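Local coordinates for protein carboxylesterase YbfK (Bacillus subtilis, PDB 4CCY) that hydrolyses carboxylic esters to an alcohol and a carboxylate, as a carboxylesterase of the alpha/beta hydrolase superfamily, at residues L64-M69 with L196-I200; D91-P97 with W206-S212. All coordinates share one frame; numbering follows the deposited sequence.

Interaction 1: L64-M69 with L196-I200; sequences LFSSAM and LQRQI
Close to the probable catalytic triad of this alpha/beta hydrolase, Phe65 and Ser66, on the loop that follows strand 56-60, meet Ile200 and Gln199 of helix 194-205, part of the largely helical insertion between strands 146-152 and 236-241. Ile200 CD1 lies 3.5 Å from the centroid of the Phe65 ring and 5° off its normal, a CH-pi contact with the methyl over the middle of one face. Ile200 reaches it with CG1 anti to its own carbonyl carbon (chi1 -65°) and the chain straight beyond. The Phe65 side chain lies about 6 Å from that of His273, assigned to the charge relay by similarity. Leu196 CD1 meets the ring obliquely, 4.2 Å from Phe65 CD2, and also touches Met69 CB at 4.1 Å.

The polar half rests on Gln199, whose extended chain lets NE2 donate to Ser66 OG (2.8 Å, 143° at the hydrogen). That hydroxyl also accepts from Ala68 N at 3.2 Å, closing an ST turn, while Gln199 OE1 is bonded to Ser24 of helix 12-24, which fixes the amide at both ends. Were Ser66 an alanine, Gln199 NE2 would probably lose this acceptor and the turn its tie. A water stands between Gln199 NE2, at 2.9 Å, and Leu64 O, at 2.7 Å.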
ATOM      1  N   LEU A  64       2.096  -3.811   7.169  1.00 12.92           N
ATOM      2  CA  LEU A  64       2.630  -3.447   8.503  1.00 13.42           C
ATOM      3  C   LEU A  64       2.781  -1.940   8.780  1.00 13.37           C
ATOM      4  O   LEU A  64       2.918  -1.540   9.942  1.00 13.91           O
ATOM      5  CB  LEU A  64       3.957  -4.181   8.816  1.00 14.11           C
ATOM      6  CG  LEU A  64       4.015  -5.720   8.713  1.00 14.84           C
ATOM      7  CD1 LEU A  64       5.418  -6.211   9.039  1.00 15.72           C
ATOM      8  CD2 LEU A  64       2.981  -6.406   9.605  1.00 14.59           C
ATOM      9  N   PHE A  65       2.740  -1.114   7.733  1.00 13.15           N
ATOM     10  CA  PHE A  65       3.034   0.328   7.849  1.00 13.08           C
ATOM     11  C   PHE A  65       1.854   1.212   8.217  1.00 12.69           C
ATOM     12  O   PHE A  65       2.048   2.261   8.835  1.00 13.09           O
ATOM     13  CB  PHE A  65       3.658   0.866   6.561  1.00 13.25           C
ATOM     14  CG  PHE A  65       5.138   0.584   6.426  1.00 14.10           C
ATOM     15  CD1 PHE A  65       5.598  -0.708   6.287  1.00 14.63           C
ATOM     16  CD2 PHE A  65       6.057   1.621   6.428  1.00 14.65           C
ATOM     17  CE1 PHE A  65       6.947  -0.980   6.152  1.00 15.72           C
ATOM     18  CE2 PHE A  65       7.412   1.364   6.277  1.00 15.41           C
ATOM     19  CZ  PHE A  65       7.859   0.064   6.148  1.00 15.76           C
ATOM     20  N   SER A  66       0.641   0.793   7.855  1.00 12.08           N
ATOM     21  CA  SER A  66      -0.582   1.611   8.037  1.00 11.77           C
ATOM     22  C   SER A  66      -0.522   2.896   7.208  1.00 11.47           C
ATOM     23  O   SER A  66       0.510   3.213   6.616  1.00 11.29           O
ATOM     24  CB  SER A  66      -0.786   1.991   9.506  1.00 12.26           C
ATOM     25  OG  SER A  66       0.063   3.080   9.834  1.00 12.30           O
ATOM     26  N   SER A  67      -1.620   3.647   7.212  1.00 11.46           N
ATOM     27  CA  SER A  67      -1.707   4.938   6.507  1.00 11.62           C
ATOM     28  C   SER A  67      -0.726   6.012   6.987  1.00 11.89           C
ATOM     29  O   SER A  67      -0.489   7.002   6.279  1.00 11.72           O
ATOM     30  CB  SER A  67      -3.139   5.478   6.563  1.00 11.77           C
ATOM     31  OG  SER A  67      -3.962   4.717   5.699  1.00 11.83           O
ATOM     32  N   ALA A  68      -0.163   5.811   8.179  1.00 12.29           N
ATOM     33  CA  ALA A  68       0.838   6.728   8.750  1.00 12.84           C
ATOM     34  C   ALA A  68       2.048   6.973   7.822  1.00 12.81           C
ATOM     35  O   ALA A  68       2.641   8.053   7.840  1.00 13.04           O
ATOM     36  CB  ALA A  68       1.311   6.228  10.117  1.00 13.18           C
ATOM     37  N   MET A  69       2.391   5.972   7.011  1.00 12.79           N
ATOM     38  CA  MET A  69       3.568   6.028   6.122  1.00 12.83           C
ATOM     39  C   MET A  69       3.480   7.091   5.017  1.00 12.70           C
ATOM     40  O   MET A  69       4.497   7.446   4.419  1.00 12.91           O
ATOM     41  CB  MET A  69       3.868   4.654   5.507  1.00 12.70           C
ATOM     42  CG  MET A  69       2.781   4.133   4.569  1.00 12.23           C
ATOM     43  SD  MET A  69       3.441   2.914   3.421  1.00 12.33           S
ATOM     44  CE  MET A  69       4.160   3.996   2.181  1.00 12.66           C
ATOM     45  N   LEU A 196       7.907   5.706  13.076  1.00 17.05           N
ATOM     46  CA  LEU A 196       7.468   4.587  12.241  1.00 16.98           C
ATOM     47  C   LEU A 196       8.119   3.265  12.628  1.00 17.03           C
ATOM     48  O   LEU A 196       7.450   2.235  12.650  1.00 16.77           O
ATOM     49  CB  LEU A 196       7.666   4.862  10.744  1.00 17.05           C
ATOM     50  CG  LEU A 196       6.398   5.116   9.926  1.00 17.33           C
ATOM     51  CD1 LEU A 196       6.730   5.213   8.441  1.00 17.28           C
ATOM     52  CD2 LEU A 196       5.347   4.029  10.161  1.00 16.96           C
ATOM     53  N   GLN A 197       9.415   3.310  12.932  1.00 17.64           N
ATOM     54  CA  GLN A 197      10.149   2.160  13.458  1.00 17.88           C
ATOM     55  C   GLN A 197       9.396   1.579  14.648  1.00 18.55           C
ATOM     56  O   GLN A 197       9.107   0.376  14.694  1.00 18.75           O
ATOM     57  CB  GLN A 197      11.553   2.594  13.901  1.00 18.38           C
ATOM     58  CG  GLN A 197      12.428   1.476  14.467  1.00 18.76           C
ATOM     59  CD  GLN A 197      13.102   0.642  13.392  1.00 18.49           C
ATOM     60  OE1 GLN A 197      13.297   1.107  12.265  1.00 18.07           O
ATOM     61  NE2 GLN A 197      13.462  -0.600  13.734  1.00 18.78           N
ATOM     62  N   ARG A 198       9.040   2.452  15.584  1.00 19.08           N
ATOM     63  CA  ARG A 198       8.390   2.039  16.815  1.00 19.94           C
ATOM     64  C   ARG A 198       7.014   1.411  16.564  1.00 18.81           C
ATOM     65  O   ARG A 198       6.696   0.356  17.123  1.00 18.61           O
ATOM     66  CB  ARG A 198       8.285   3.231  17.775  1.00 21.76           C
ATOM     67  CG  ARG A 198       7.389   2.977  18.969  1.00 24.12           C
ATOM     68  CD  ARG A 198       8.147   2.224  20.046  1.00 26.34           C
ATOM     69  NE  ARG A 198       7.247   1.514  20.953  1.00 28.22           N
ATOM     70  CZ  ARG A 198       6.972   0.216  20.862  1.00 28.61           C
ATOM     71  NH1 ARG A 198       7.521  -0.516  19.896  1.00 28.13           N
ATOM     72  NH2 ARG A 198       6.151  -0.352  21.741  1.00 29.43           N
ATOM     73  N   GLN A 199       6.221   2.060  15.710  1.00 17.90           N
ATOM     74  CA  GLN A 199       4.862   1.628  15.417  1.00 17.25           C
ATOM     75  C   GLN A 199       4.827   0.238  14.789  1.00 16.60           C
ATOM     76  O   GLN A 199       4.058  -0.622  15.217  1.00 16.80           O
ATOM     77  CB  GLN A 199       4.148   2.637  14.512  1.00 16.81           C
ATOM     78  CG  GLN A 199       2.726   2.213  14.180  1.00 16.73           C
ATOM     79  CD  GLN A 199       2.044   3.090  13.150  1.00 16.78           C
ATOM     80  OE1 GLN A 199       2.330   4.274  13.040  1.00 17.91           O
ATOM     81  NE2 GLN A 199       1.114   2.512  12.410  1.00 16.35           N
ATOM     82  N   ILE A 200       5.665   0.030  13.779  1.00 15.84           N
ATOM     83  CA  ILE A 200       5.752  -1.252  13.092  1.00 15.65           C
ATOM     84  C   ILE A 200       6.165  -2.384  14.048  1.00 16.00           C
ATOM     85  O   ILE A 200       5.586  -3.477  14.005  1.00 15.91           O
ATOM     86  CB  ILE A 200       6.701  -1.169  11.871  1.00 15.48           C
ATOM     87  CG1 ILE A 200       6.119  -0.212  10.830  1.00 15.18           C
ATOM     88  CG2 ILE A 200       6.947  -2.549  11.271  1.00 15.68           C
ATOM     89  CD1 ILE A 200       7.103   0.169   9.752  1.00 15.42           C
TER
HETATM   90  O   HOH W   1       1.239  -0.241  11.624  1.00 12.45           O
HETATM   91  O   HOH W   2       2.760  -3.232  12.333  1.00 20.34           O

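Interaction 2: D91-P97 with W206-S212; sequences DKNKSIP and WQDEQRS
Arg211 and Lys92 make the two hydrogen bonds that cross this contact, each to a backbone carbonyl of the facing segment. Arg211 NH1 donates to Asn93 O at 2.9 Å in the carbonyl plane, though the bond is bent (135° at the hydrogen); the same nitrogen is also bonded to Tyr18 OH of helix 12-24. In the other direction Lys92, its chain turned at chi2 (-79°) and again at chi4, brings NZ to Trp206 O at 2.8 Å, nearly in line with the C=O bond (166°). Gly203 O of helix 194-205 takes a second bond from this ammonium, so the lysine collects carbonyls at the end of that helix, where its charge is probably favoured.

Within its own segment Arg211 NE pairs with Asp208 OD2 at 3.4 Å, a long salt bridge. The guanidinium is layered: Ser95 O sits 3.2 Å above the centre of one face, and Trp206 CH2 lies 3.3 Å off the opposite face, toward its rim, the indole presenting its edge there. A water bridges Asp91 OD1 and Arg211 O, 2.7 Å from each, while Asp91 OD2 takes the backbone N of Leu64.

Farther out, aliphatic carbons pack on polar and aromatic groups. Lys92 CD rests obliquely 4.0 Å from Trp206 CE3, Pro97 crosses Arg211 at about a right angle with CG 3.4 Å from Gln210 O, and Ile96 runs beside the guanidinium end. Ser95 N donates to Asn93 OD1, an Asx turn, while Asn93 ND2 is bonded to Ile88 O. The contact thus ties the loop after helix 194-205 to the border of the main sheet, where Ile96 shares backbone hydrogen bonds with Lys43 of strand 42-49, and to helix 12-24, where Lys94 forms a salt bridge with Asp22.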
ATOM      1  N   ASP A  91      -4.703  -6.148   8.383  1.00 13.18           N
ATOM      2  CA  ASP A  91      -3.306  -5.838   8.676  1.00 13.46           C
ATOM      3  C   ASP A  91      -3.244  -5.018   9.981  1.00 13.80           C
ATOM      4  O   ASP A  91      -4.286  -4.611  10.522  1.00 13.77           O
ATOM      5  CB  ASP A  91      -2.688  -5.096   7.480  1.00 12.99           C
ATOM      6  CG  ASP A  91      -1.186  -4.840   7.627  1.00 13.47           C
ATOM      7  OD1 ASP A  91      -0.503  -5.554   8.393  1.00 14.15           O
ATOM      8  OD2 ASP A  91      -0.685  -3.900   6.965  1.00 12.97           O
ATOM      9  N   LYS A  92      -2.040  -4.787  10.491  1.00 13.99           N
ATOM     10  CA  LYS A  92      -1.878  -4.091  11.771  1.00 14.27           C
ATOM     11  C   LYS A  92      -2.060  -2.577  11.605  1.00 13.91           C
ATOM     12  O   LYS A  92      -1.154  -1.860  11.154  1.00 13.43           O
ATOM     13  CB  LYS A  92      -0.542  -4.438  12.426  1.00 15.03           C
ATOM     14  CG  LYS A  92      -0.391  -5.911  12.760  1.00 15.61           C
ATOM     15  CD  LYS A  92      -1.136  -6.283  14.033  1.00 16.18           C
ATOM     16  CE  LYS A  92      -1.000  -7.773  14.298  1.00 17.05           C
ATOM     17  NZ  LYS A  92       0.409  -8.205  14.528  1.00 17.89           N
ATOM     18  N   ASN A  93      -3.260  -2.120  11.969  1.00 13.61           N
ATOM     19  CA  ASN A  93      -3.687  -0.740  11.785  1.00 13.47           C
ATOM     20  C   ASN A  93      -5.065  -0.596  12.436  1.00 13.84           C
ATOM     21  O   ASN A  93      -5.465  -1.469  13.221  1.00 14.27           O
ATOM     22  CB  ASN A  93      -3.688  -0.352  10.286  1.00 12.50           C
ATOM     23  CG  ASN A  93      -4.604  -1.232   9.444  1.00 12.04           C
ATOM     24  OD1 ASN A  93      -5.783  -1.421   9.770  1.00 11.93           O
ATOM     25  ND2 ASN A  93      -4.071  -1.758   8.335  1.00 11.41           N
ATOM     26  N   LYS A  94      -5.787   0.473  12.122  1.00 13.72           N
ATOM     27  CA  LYS A  94      -7.024   0.799  12.848  1.00 14.76           C
ATOM     28  C   LYS A  94      -8.305   0.204  12.239  1.00 14.46           C
ATOM     29  O   LYS A  94      -9.398   0.300  12.825  1.00 15.30           O
ATOM     30  CB  LYS A  94      -7.171   2.318  12.994  1.00 15.91           C
ATOM     31  CG  LYS A  94      -6.146   2.965  13.915  1.00 17.59           C
ATOM     32  CD  LYS A  94      -6.622   4.338  14.371  1.00 19.10           C
ATOM     33  CE  LYS A  94      -5.469   5.131  14.970  1.00 20.70           C
ATOM     34  NZ  LYS A  94      -5.952   6.024  16.059  1.00 21.92           N
ATOM     35  N   SER A  95      -8.192  -0.404  11.067  1.00 13.30           N
ATOM     36  CA  SER A  95      -9.340  -1.104  10.499  1.00 13.02           C
ATOM     37  C   SER A  95      -9.667  -2.345  11.348  1.00 13.40           C
ATOM     38  O   SER A  95      -8.760  -2.985  11.893  1.00 13.43           O
ATOM     39  CB  SER A  95      -9.096  -1.417   9.018  1.00 12.27           C
ATOM     40  OG  SER A  95      -8.951  -0.195   8.295  1.00 11.50           O
ATOM     41  N   ILE A  96     -10.962  -2.642  11.495  1.00 13.60           N
ATOM     42  CA  ILE A  96     -11.443  -3.678  12.430  1.00 13.97           C
ATOM     43  C   ILE A  96     -12.112  -4.845  11.694  1.00 13.78           C
ATOM     44  O   ILE A  96     -13.274  -4.757  11.297  1.00 14.06           O
ATOM     45  CB  ILE A  96     -12.428  -3.085  13.471  1.00 14.65           C
ATOM     46  CG1 ILE A  96     -11.840  -1.840  14.132  1.00 14.67           C
ATOM     47  CG2 ILE A  96     -12.816  -4.125  14.520  1.00 15.27           C
ATOM     48  CD1 ILE A  96     -12.889  -0.802  14.463  1.00 15.24           C
ATOM     49  N   PRO A  97     -11.384  -5.948  11.520  1.00 13.56           N
ATOM     50  CA  PRO A  97     -11.924  -7.041  10.713  1.00 13.70           C
ATOM     51  C   PRO A  97     -13.187  -7.681  11.311  1.00 14.38           C
ATOM     52  O   PRO A  97     -13.259  -7.909  12.514  1.00 14.64           O
ATOM     53  CB  PRO A  97     -10.773  -8.065  10.674  1.00 13.74           C
ATOM     54  CG  PRO A  97      -9.536  -7.299  11.028  1.00 13.63           C
ATOM     55  CD  PRO A  97      -9.990  -6.192  11.949  1.00 13.61           C
ATOM     56  N   TRP A 206       1.910  -6.877  18.935  1.00 22.16           N
ATOM     57  CA  TRP A 206       0.497  -7.101  19.168  1.00 22.99           C
ATOM     58  C   TRP A 206       0.072  -8.388  18.525  1.00 23.30           C
ATOM     59  O   TRP A 206       0.051  -8.495  17.310  1.00 22.13           O
ATOM     60  CB  TRP A 206      -0.321  -5.912  18.651  1.00 21.90           C
ATOM     61  CG  TRP A 206      -1.812  -6.021  18.903  1.00 22.12           C
ATOM     62  CD1 TRP A 206      -2.460  -6.777  19.877  1.00 23.28           C
ATOM     63  CD2 TRP A 206      -2.887  -5.327  18.184  1.00 21.46           C
ATOM     64  NE1 TRP A 206      -3.823  -6.613  19.800  1.00 23.54           N
ATOM     65  CE2 TRP A 206      -4.145  -5.759  18.807  1.00 22.43           C
ATOM     66  CE3 TRP A 206      -2.934  -4.433  17.116  1.00 20.46           C
ATOM     67  CZ2 TRP A 206      -5.379  -5.294  18.369  1.00 22.59           C
ATOM     68  CZ3 TRP A 206      -4.185  -3.968  16.690  1.00 20.42           C
ATOM     69  CH2 TRP A 206      -5.374  -4.400  17.294  1.00 21.43           C
ATOM     70  N   GLN A 207      -0.262  -9.378  19.347  1.00 26.18           N
ATOM     71  CA  GLN A 207      -0.688 -10.678  18.847  1.00 28.09           C
ATOM     72  C   GLN A 207      -2.187 -10.688  18.557  1.00 28.13           C
ATOM     73  O   GLN A 207      -2.998 -10.931  19.448  1.00 30.30           O
ATOM     74  CB  GLN A 207      -0.314 -11.795  19.836  1.00 31.74           C
ATOM     75  CG  GLN A 207       1.190 -11.976  20.024  1.00 33.94           C
ATOM     76  CD  GLN A 207       1.946 -12.086  18.705  1.00 33.94           C
ATOM     77  OE1 GLN A 207       2.732 -11.206  18.351  1.00 34.73           O
ATOM     78  NE2 GLN A 207       1.705 -13.165  17.968  1.00 34.40           N
ATOM     79  N   ASP A 208      -2.549 -10.415  17.309  1.00 26.41           N
ATOM     80  CA  ASP A 208      -3.946 -10.414  16.895  1.00 26.17           C
ATOM     81  C   ASP A 208      -4.048 -11.094  15.528  1.00 24.65           C
ATOM     82  O   ASP A 208      -3.627 -10.542  14.505  1.00 22.70           O
ATOM     83  CB  ASP A 208      -4.464  -8.977  16.863  1.00 26.62           C
ATOM     84  CG  ASP A 208      -5.959  -8.884  16.649  1.00 27.53           C
ATOM     85  OD1 ASP A 208      -6.703  -9.787  17.066  1.00 29.79           O
ATOM     86  OD2 ASP A 208      -6.403  -7.872  16.082  1.00 27.84           O
ATOM     87  N   GLU A 209      -4.591 -12.305  15.516  1.00 25.37           N
ATOM     88  CA  GLU A 209      -4.554 -13.122  14.296  1.00 26.03           C
ATOM     89  C   GLU A 209      -5.413 -12.567  13.150  1.00 24.30           C
ATOM     90  O   GLU A 209      -5.065 -12.741  11.971  1.00 23.79           O
ATOM     91  CB  GLU A 209      -4.794 -14.623  14.571  1.00 28.40           C
ATOM     92  CG  GLU A 209      -6.079 -14.967  15.302  1.00 31.68           C
ATOM     93  CD  GLU A 209      -6.206 -16.453  15.625  1.00 34.44           C
ATOM     94  OE1 GLU A 209      -5.431 -16.964  16.468  1.00 35.81           O
ATOM     95  OE2 GLU A 209      -7.093 -17.118  15.040  1.00 36.34           O
ATOM     96  N   GLN A 210      -6.503 -11.884  13.501  1.00 22.76           N
ATOM     97  CA  GLN A 210      -7.376 -11.226  12.526  1.00 21.83           C
ATOM     98  C   GLN A 210      -6.698 -10.068  11.790  1.00 20.30           C
ATOM     99  O   GLN A 210      -7.145  -9.661  10.724  1.00 19.26           O
ATOM    100  CB  GLN A 210      -8.642 -10.699  13.211  1.00 22.28           C
ATOM    101  CG  GLN A 210      -9.733 -11.737  13.424  1.00 23.60           C
ATOM    102  CD  GLN A 210     -10.862 -11.205  14.296  1.00 24.46           C
ATOM    103  OE1 GLN A 210     -10.671 -10.962  15.488  1.00 25.16           O
ATOM    104  NE2 GLN A 210     -12.040 -11.023  13.707  1.00 24.29           N
ATOM    105  N   ARG A 211      -5.637  -9.530  12.383  1.00 19.68           N
ATOM    106  CA  ARG A 211      -4.897  -8.416  11.805  1.00 18.86           C
ATOM    107  C   ARG A 211      -3.472  -8.838  11.412  1.00 18.95           C
ATOM    108  O   ARG A 211      -2.604  -7.993  11.151  1.00 18.14           O
ATOM    109  CB  ARG A 211      -4.892  -7.220  12.768  1.00 18.50           C
ATOM    110  CG  ARG A 211      -6.284  -6.676  13.061  1.00 19.15           C
ATOM    111  CD  ARG A 211      -6.281  -5.350  13.809  1.00 19.31           C
ATOM    112  NE  ARG A 211      -7.578  -5.189  14.456  1.00 20.39           N
ATOM    113  CZ  ARG A 211      -8.079  -4.055  14.940  1.00 21.15           C
ATOM    114  NH1 ARG A 211      -7.418  -2.904  14.859  1.00 20.94           N
ATOM    115  NH2 ARG A 211      -9.271  -4.076  15.509  1.00 22.03           N
ATOM    116  N   SER A 212      -3.245 -10.149  11.360  1.00 19.70           N
ATOM    117  CA  SER A 212      -1.967 -10.693  10.930  1.00 20.68           C
ATOM    118  C   SER A 212      -2.057 -11.086   9.467  1.00 21.38           C
ATOM    119  O   SER A 212      -2.905 -11.895   9.088  1.00 22.24           O
ATOM    120  CB  SER A 212      -1.588 -11.917  11.771  1.00 21.74           C
ATOM    121  OG  SER A 212      -1.438 -11.556  13.128  1.00 22.50           O
TER
HETATM  122  O   HOH W   3      -0.279  -7.918   9.693  1.00 15.39           O
HETATM  123  O   HOH W   4       0.185 -11.013  15.295  1.00 17.67           O

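In the fold
Both interactions join loops of the hydrolase core to one part of the insertion: interaction 1 uses helix 194-205 itself, interaction 2 the loop that leaves it, and helix 12-24 borders both. Interaction 1 is the buried one, centred about 12 Å from the centre of the chain; interaction 2, about 16 Å out, is only partly buried. The chemistry follows: a neutral amide-hydroxyl bond and methyl-on-ring packing near the probable triad, against lysine and arginine gripping carbonyls farther out. Their centres lie about 13 Å apart and they touch, with Leu64 N 2.8 Å from Asp91 OD2, probably hydrogen-bonded, and Ser66 CB packed on Asn93 CB.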